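Local coordinates for protein UDP-N-acetylglucosamine 3-dehydrogenase (Acidithiobacillus ferrooxidans, PDB 7BVJ) that catalyses the NAD(+)-dependent oxidation of the glucosamine 3-position of UDP-GlcNAc to a ketone, a step in making the diamino sugar of lipid A, at residues 187-192 and 211-216; 195-200 and 301-306. One frame throughout, in Å; residues are numbered along the deposited sequence.

Overall arrangement
Both contacts involve neighbouring antiparallel strands, 194-201 and 206-215, of the mixed sheet that characterises the C-terminal domain of this Gfo/Idh/MocA oxidoreductase. Interaction 1 sits at one end of the pair, where strand 194-201 begins and strand 206-215 ends: the loop between strands 177-185 and 194-201 meets the end of strand 206-215. In interaction 2, the middle of strand 194-201 packs on helix 290-312. Their centres lie about 16 Å apart, and Ala195 N and Ala211 O, 2.9 Å from each other, join them through a probable hydrogen bond. Along the chain the segments alternate (187-192, 195-200, 211-216, 301-306), and interaction 2 brings helix 290-312 against a strand about a hundred residues earlier. Both lie away from the annotated ligand sites.

Interaction 1 of 2, residues 187-192 and 211-216; sequences AVTDKA and ASRVVR
One face of the Arg213 guanidinium is overlapped by the backbone carbonyl O of Ala192, which stands 3.3 Å from the guanidinium plane and is displaced toward its rim. The distance from Ala192 O to Arg213 NH2 is 3.4 Å, but the poor angle excludes a hydrogen bond, so this approach is a contact over the face. Around the edge, near the plane, come Thr189 OG1 and a water. The water accepts weakly from Arg213 NH2 at 3.1 Å. On the loop side it accepts from Thr189 N, donates to Lys191 O and is hydrogen-bonded to Thr189 OG1. It thus bridges the loop and the arginine where direct polar bonds are absent. Arg213 CG sits between the backbone N and the carbonyl carbon (chi1 59°), and from there the chain runs extended to NE, carrying the charged end across to 187-192. The strongest partner of that end is Asp193, just beyond the loop segment: its OD1 forms a salt bridge with NH2, while its OD2 takes the amides of Ala187 and Val188. NH1 is bound by the carbonyl of Ile155. A leucine in place of Arg213 would probably leave Asp193 holding the loop amides without its charge partner, and the bridging water without its link to the strand end. The loop has its own brace: Lys191 N donates to Thr189 OG1 at 3.0 Å, with an N-H...O angle of 148°. This is an ST turn, and Ser212 OG forms a second one with Val214 N at 3.2 Å, where strand 206-215, an inner strand of the C-terminal-domain sheet, turns a corner near its end.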
loop_
_atom_site.group_PDB
_atom_site.type_symbol
_atom_site.label_atom_id
_atom_site.label_comp_id
_atom_site.label_asym_id
_atom_site.label_seq_id
_atom_site.Cartn_x
_atom_site.Cartn_y
_atom_site.Cartn_z
ATOM N N ALA A 187 12.358 -12.117 -18.205
ATOM C CA ALA A 187 12.083 -12.535 -19.577
ATOM C C ALA A 187 12.167 -11.390 -20.588
ATOM O O ALA A 187 12.775 -11.547 -21.650
ATOM C CB ALA A 187 10.698 -13.186 -19.660
ATOM N N VAL A 188 11.548 -10.248 -20.292
ATOM C CA VAL A 188 11.463 -9.170 -21.279
ATOM C C VAL A 188 12.760 -8.378 -21.313
ATOM O O VAL A 188 13.307 -8.093 -22.388
ATOM C CB VAL A 188 10.259 -8.262 -20.966
ATOM C CG1 VAL A 188 10.188 -7.102 -21.954
ATOM C CG2 VAL A 188 8.957 -9.074 -20.960
ATOM N N THR A 189 13.280 -8.043 -20.133
ATOM C CA THR A 189 14.469 -7.222 -19.967
ATOM C C THR A 189 15.420 -7.889 -18.989
ATOM O O THR A 189 15.263 -9.072 -18.679
ATOM C CB THR A 189 14.105 -5.814 -19.471
ATOM O OG1 THR A 189 13.547 -5.902 -18.156
ATOM C CG2 THR A 189 13.097 -5.159 -20.398
ATOM N N ASP A 190 16.425 -7.147 -18.522
ATOM C CA ASP A 190 17.259 -7.555 -17.398
ATOM C C ASP A 190 16.567 -7.397 -16.045
ATOM O O ASP A 190 17.081 -7.915 -15.044
ATOM C CB ASP A 190 18.544 -6.728 -17.397
ATOM C CG ASP A 190 18.273 -5.220 -17.433
ATOM O OD1 ASP A 190 17.312 -4.774 -18.118
ATOM O OD2 ASP A 190 19.027 -4.479 -16.759
ATOM N N LYS A 191 15.452 -6.661 -15.987
ATOM C CA LYS A 191 14.692 -6.472 -14.757
ATOM C C LYS A 191 13.759 -7.651 -14.544
ATOM O O LYS A 191 13.185 -8.180 -15.499
ATOM C CB LYS A 191 13.847 -5.198 -14.819
ATOM C CG LYS A 191 14.647 -3.927 -14.916
ATOM C CD LYS A 191 15.537 -3.770 -13.711
ATOM C CE LYS A 191 16.329 -2.483 -13.785
ATOM N NZ LYS A 191 17.540 -2.551 -12.914
ATOM N N ALA A 192 13.576 -8.027 -13.279
ATOM C CA ALA A 192 12.734 -9.172 -12.957
ATOM C C ALA A 192 11.330 -8.950 -13.501
ATOM O O ALA A 192 10.761 -7.865 -13.346
ATOM C CB ALA A 192 12.695 -9.389 -11.438
ATOM N N ALA A 211 5.323 -12.495 -6.889
ATOM C CA ALA A 211 4.753 -11.398 -7.653
ATOM C C ALA A 211 5.197 -11.522 -9.105
ATOM O O ALA A 211 6.312 -11.959 -9.379
ATOM C CB ALA A 211 5.161 -10.036 -7.067
ATOM N N SER A 212 4.305 -11.163 -10.030
ATOM C CA SER A 212 4.573 -11.245 -11.463
ATOM C C SER A 212 3.805 -10.155 -12.209
ATOM O O SER A 212 2.676 -9.803 -11.842
ATOM C CB SER A 212 4.193 -12.613 -12.034
ATOM O OG SER A 212 4.384 -12.628 -13.445
ATOM N N ARG A 213 4.425 -9.646 -13.278
ATOM C CA ARG A 213 3.805 -8.670 -14.167
ATOM C C ARG A 213 3.574 -9.213 -15.574
ATOM O O ARG A 213 3.267 -8.433 -16.483
ATOM C CB ARG A 213 4.649 -7.388 -14.235
ATOM C CG ARG A 213 6.049 -7.600 -14.727
ATOM C CD ARG A 213 6.813 -6.302 -14.875
ATOM N NE ARG A 213 8.104 -6.543 -15.509
ATOM C CZ ARG A 213 9.125 -5.696 -15.498
ATOM N NH1 ARG A 213 9.010 -4.523 -14.895
ATOM N NH2 ARG A 213 10.262 -6.023 -16.106
ATOM N N VAL A 214 3.694 -10.521 -15.781
ATOM C CA VAL A 214 3.545 -11.095 -17.114
ATOM C C VAL A 214 2.577 -12.279 -17.161
ATOM O O VAL A 214 2.738 -13.172 -17.997
ATOM C CB VAL A 214 4.920 -11.528 -17.661
ATOM C CG1 VAL A 214 5.805 -10.325 -17.908
ATOM C CG2 VAL A 214 5.594 -12.520 -16.695
ATOM N N VAL A 215 1.583 -12.334 -16.272
ATOM C CA VAL A 215 0.700 -13.507 -16.279
ATOM C C VAL A 215 -0.400 -13.332 -17.322
ATOM O O VAL A 215 -0.574 -12.241 -17.881
ATOM C CB VAL A 215 0.079 -13.787 -14.896
ATOM C CG1 VAL A 215 1.063 -14.523 -13.998
ATOM C CG2 VAL A 215 -0.405 -12.507 -14.265
ATOM N N ARG A 216 -1.146 -14.410 -17.590
ATOM C CA ARG A 216 -2.319 -14.318 -18.458
ATOM C C ARG A 216 -3.454 -13.566 -17.771
ATOM O O ARG A 216 -3.877 -12.492 -18.223
ATOM C CB ARG A 216 -2.786 -15.719 -18.864
ATOM C CG ARG A 216 -1.781 -16.537 -19.667
ATOM C CD ARG A 216 -2.472 -17.330 -20.773
ATOM N NE ARG A 216 -3.085 -16.442 -21.760
ATOM C CZ ARG A 216 -3.291 -16.765 -23.033
ATOM N NH1 ARG A 216 -2.937 -17.964 -23.478
ATOM N NH2 ARG A 216 -3.853 -15.890 -23.864
HETATM O O HOH W 1 12.077 -7.844 -17.756
#

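Interaction 2 of 2, residues 195-200 and 301-306; sequences ATAWMT and LQVRVA
Helix-on-sheet packing in the C-terminal domain brings strand 194-201 against helix 290-312, and a single helix residue, Val303, makes the close contacts with 195-200. The backbones come nearest at Ala197 and Val303, whose CA atoms are 6.6 Å apart. Ala197 CB points toward the helix and fits between the two branches of the valine: it lies 3.9 Å from Val303 CG1 and the same distance from Val303 CG2. This placement follows from the valine rotamer, in which CG1 is anti to the backbone N (chi1 171°) and CG2 is anti to the carbonyl carbon, so that both methyls straddle the alanine. Two residues along the strand, Met199 also points toward the helix. Its chain is extended through CG and SD, with chi1 -175° and chi2 171°, and then bends at the sulfur to bring the terminal methyl alongside the valine, CE lying 4.2 Å from Val303 CG2. Thus CG2 meets both strand residues, whereas CG1 is directed at the alanine. Thr196 and Trp198, flanking Ala197 in sequence, point away from the helix, as the two-residue repeat of a strand implies, and touch strand 206-215. The interface is widened by neighbours: Val303 also packs on Val180 of strand 177-185 and Ile158 of helix 157-173, and Met199 touches Ala299 one turn earlier on the same helix. Ala197, Met199 and Val303 are all buried, and their contacts are made by carbon atoms alone, with no hydrogen bond between the two segments. The segments bury 144 Å², most of it from these three residues, and the contact probably rests on dispersion and the exclusion of water; a small alanine set against a branched valine is consistent with the close approach of the backbones.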
loop_
_atom_site.group_PDB
_atom_site.type_symbol
_atom_site.label_atom_id
_atom_site.label_comp_id
_atom_site.label_asym_id
_atom_site.label_seq_id
_atom_site.Cartn_x
_atom_site.Cartn_y
_atom_site.Cartn_z
ATOM N N ALA A 195 9.168 -12.461 -9.327
ATOM C CA ALA A 195 10.069 -12.714 -8.220
ATOM C C ALA A 195 9.310 -13.462 -7.138
ATOM O O ALA A 195 8.080 -13.441 -7.077
ATOM C CB ALA A 195 10.683 -11.423 -7.667
ATOM N N THR A 196 10.069 -14.165 -6.311
ATOM C CA THR A 196 9.505 -14.867 -5.174
ATOM C C THR A 196 10.500 -14.744 -4.040
ATOM O O THR A 196 11.698 -14.993 -4.230
ATOM C CB THR A 196 9.201 -16.327 -5.507
ATOM O OG1 THR A 196 8.180 -16.357 -6.512
ATOM C CG2 THR A 196 8.707 -17.086 -4.267
ATOM N N ALA A 197 10.005 -14.289 -2.892
ATOM C CA ALA A 197 10.817 -14.113 -1.704
ATOM C C ALA A 197 10.358 -15.068 -0.614
ATOM O O ALA A 197 9.175 -15.417 -0.521
ATOM C CB ALA A 197 10.755 -12.673 -1.188
ATOM N N TRP A 198 11.323 -15.459 0.216
ATOM C CA TRP A 198 11.165 -16.369 1.341
ATOM C C TRP A 198 11.812 -15.660 2.523
ATOM O O TRP A 198 13.045 -15.523 2.583
ATOM C CB TRP A 198 11.834 -17.714 1.039
ATOM C CG TRP A 198 11.747 -18.718 2.126
ATOM C CD1 TRP A 198 12.518 -18.776 3.251
ATOM C CD2 TRP A 198 10.835 -19.817 2.204
ATOM N NE1 TRP A 198 12.146 -19.836 4.015
ATOM C CE2 TRP A 198 11.120 -20.503 3.393
ATOM C CE3 TRP A 198 9.813 -20.294 1.372
ATOM C CZ2 TRP A 198 10.415 -21.646 3.787
ATOM C CZ3 TRP A 198 9.112 -21.425 1.763
ATOM C CH2 TRP A 198 9.422 -22.094 2.962
ATOM N N MET A 199 10.970 -15.148 3.412
ATOM C CA MET A 199 11.346 -14.220 4.464
ATOM C C MET A 199 11.100 -14.891 5.806
ATOM O O MET A 199 10.004 -15.393 6.058
ATOM C CB MET A 199 10.529 -12.919 4.356
ATOM C CG MET A 199 10.919 -11.817 5.337
ATOM S SD MET A 199 10.119 -10.195 5.043
ATOM C CE MET A 199 11.369 -9.318 4.107
ATOM N N THR A 200 12.109 -14.898 6.660
ATOM C CA THR A 200 11.980 -15.381 8.030
ATOM C C THR A 200 12.054 -14.185 8.973
ATOM O O THR A 200 13.033 -13.425 8.940
ATOM C CB THR A 200 13.070 -16.404 8.345
ATOM O OG1 THR A 200 13.187 -17.308 7.242
ATOM C CG2 THR A 200 12.717 -17.206 9.589
ATOM N N LEU A 301 13.447 -3.352 -0.128
ATOM C CA LEU A 301 14.783 -3.166 -0.678
ATOM C C LEU A 301 15.650 -4.401 -0.433
ATOM O O LEU A 301 16.416 -4.812 -1.310
ATOM C CB LEU A 301 15.408 -1.894 -0.099
ATOM C CG LEU A 301 14.741 -0.577 -0.541
ATOM C CD1 LEU A 301 15.233 0.576 0.322
ATOM C CD2 LEU A 301 15.019 -0.269 -2.011
ATOM N N GLN A 302 15.525 -5.030 0.737
ATOM C CA GLN A 302 16.236 -6.297 0.949
ATOM C C GLN A 302 15.836 -7.339 -0.091
ATOM O O GLN A 302 16.695 -7.998 -0.705
ATOM C CB GLN A 302 15.975 -6.815 2.353
ATOM C CG GLN A 302 17.093 -6.489 3.332
ATOM C CD GLN A 302 17.085 -7.419 4.542
ATOM O OE1 GLN A 302 17.934 -8.308 4.655
ATOM N NE2 GLN A 302 16.119 -7.221 5.447
ATOM N N VAL A 303 14.529 -7.484 -0.324
ATOM C CA VAL A 303 14.076 -8.443 -1.326
ATOM C C VAL A 303 14.657 -8.096 -2.695
ATOM O O VAL A 303 15.163 -8.964 -3.406
ATOM C CB VAL A 303 12.539 -8.515 -1.373
ATOM C CG1 VAL A 303 12.115 -9.348 -2.589
ATOM C CG2 VAL A 303 11.972 -9.151 -0.074
ATOM N N ARG A 304 14.565 -6.826 -3.097
ATOM C CA ARG A 304 15.009 -6.447 -4.432
ATOM C C ARG A 304 16.504 -6.678 -4.609
ATOM O O ARG A 304 16.946 -7.113 -5.673
ATOM C CB ARG A 304 14.664 -4.989 -4.713
ATOM C CG ARG A 304 14.968 -4.583 -6.128
ATOM C CD ARG A 304 14.308 -3.269 -6.467
ATOM N NE ARG A 304 15.007 -2.139 -5.873
ATOM C CZ ARG A 304 14.658 -0.873 -6.081
ATOM N NH1 ARG A 304 13.625 -0.588 -6.868
ATOM N NH2 ARG A 304 15.343 0.108 -5.516
ATOM N N VAL A 305 17.300 -6.377 -3.583
ATOM C CA VAL A 305 18.725 -6.627 -3.673
ATOM C C VAL A 305 18.974 -8.114 -3.860
ATOM O O VAL A 305 19.809 -8.524 -4.680
ATOM C CB VAL A 305 19.445 -6.081 -2.425
ATOM C CG1 VAL A 305 20.764 -6.805 -2.205
ATOM C CG2 VAL A 305 19.662 -4.577 -2.534
ATOM N N ALA A 306 18.237 -8.946 -3.121
ATOM C CA ALA A 306 18.380 -10.390 -3.275
ATOM C C ALA A 306 17.999 -10.832 -4.683
ATOM O O ALA A 306 18.639 -11.714 -5.263
ATOM C CB ALA A 306 17.523 -11.113 -2.236
#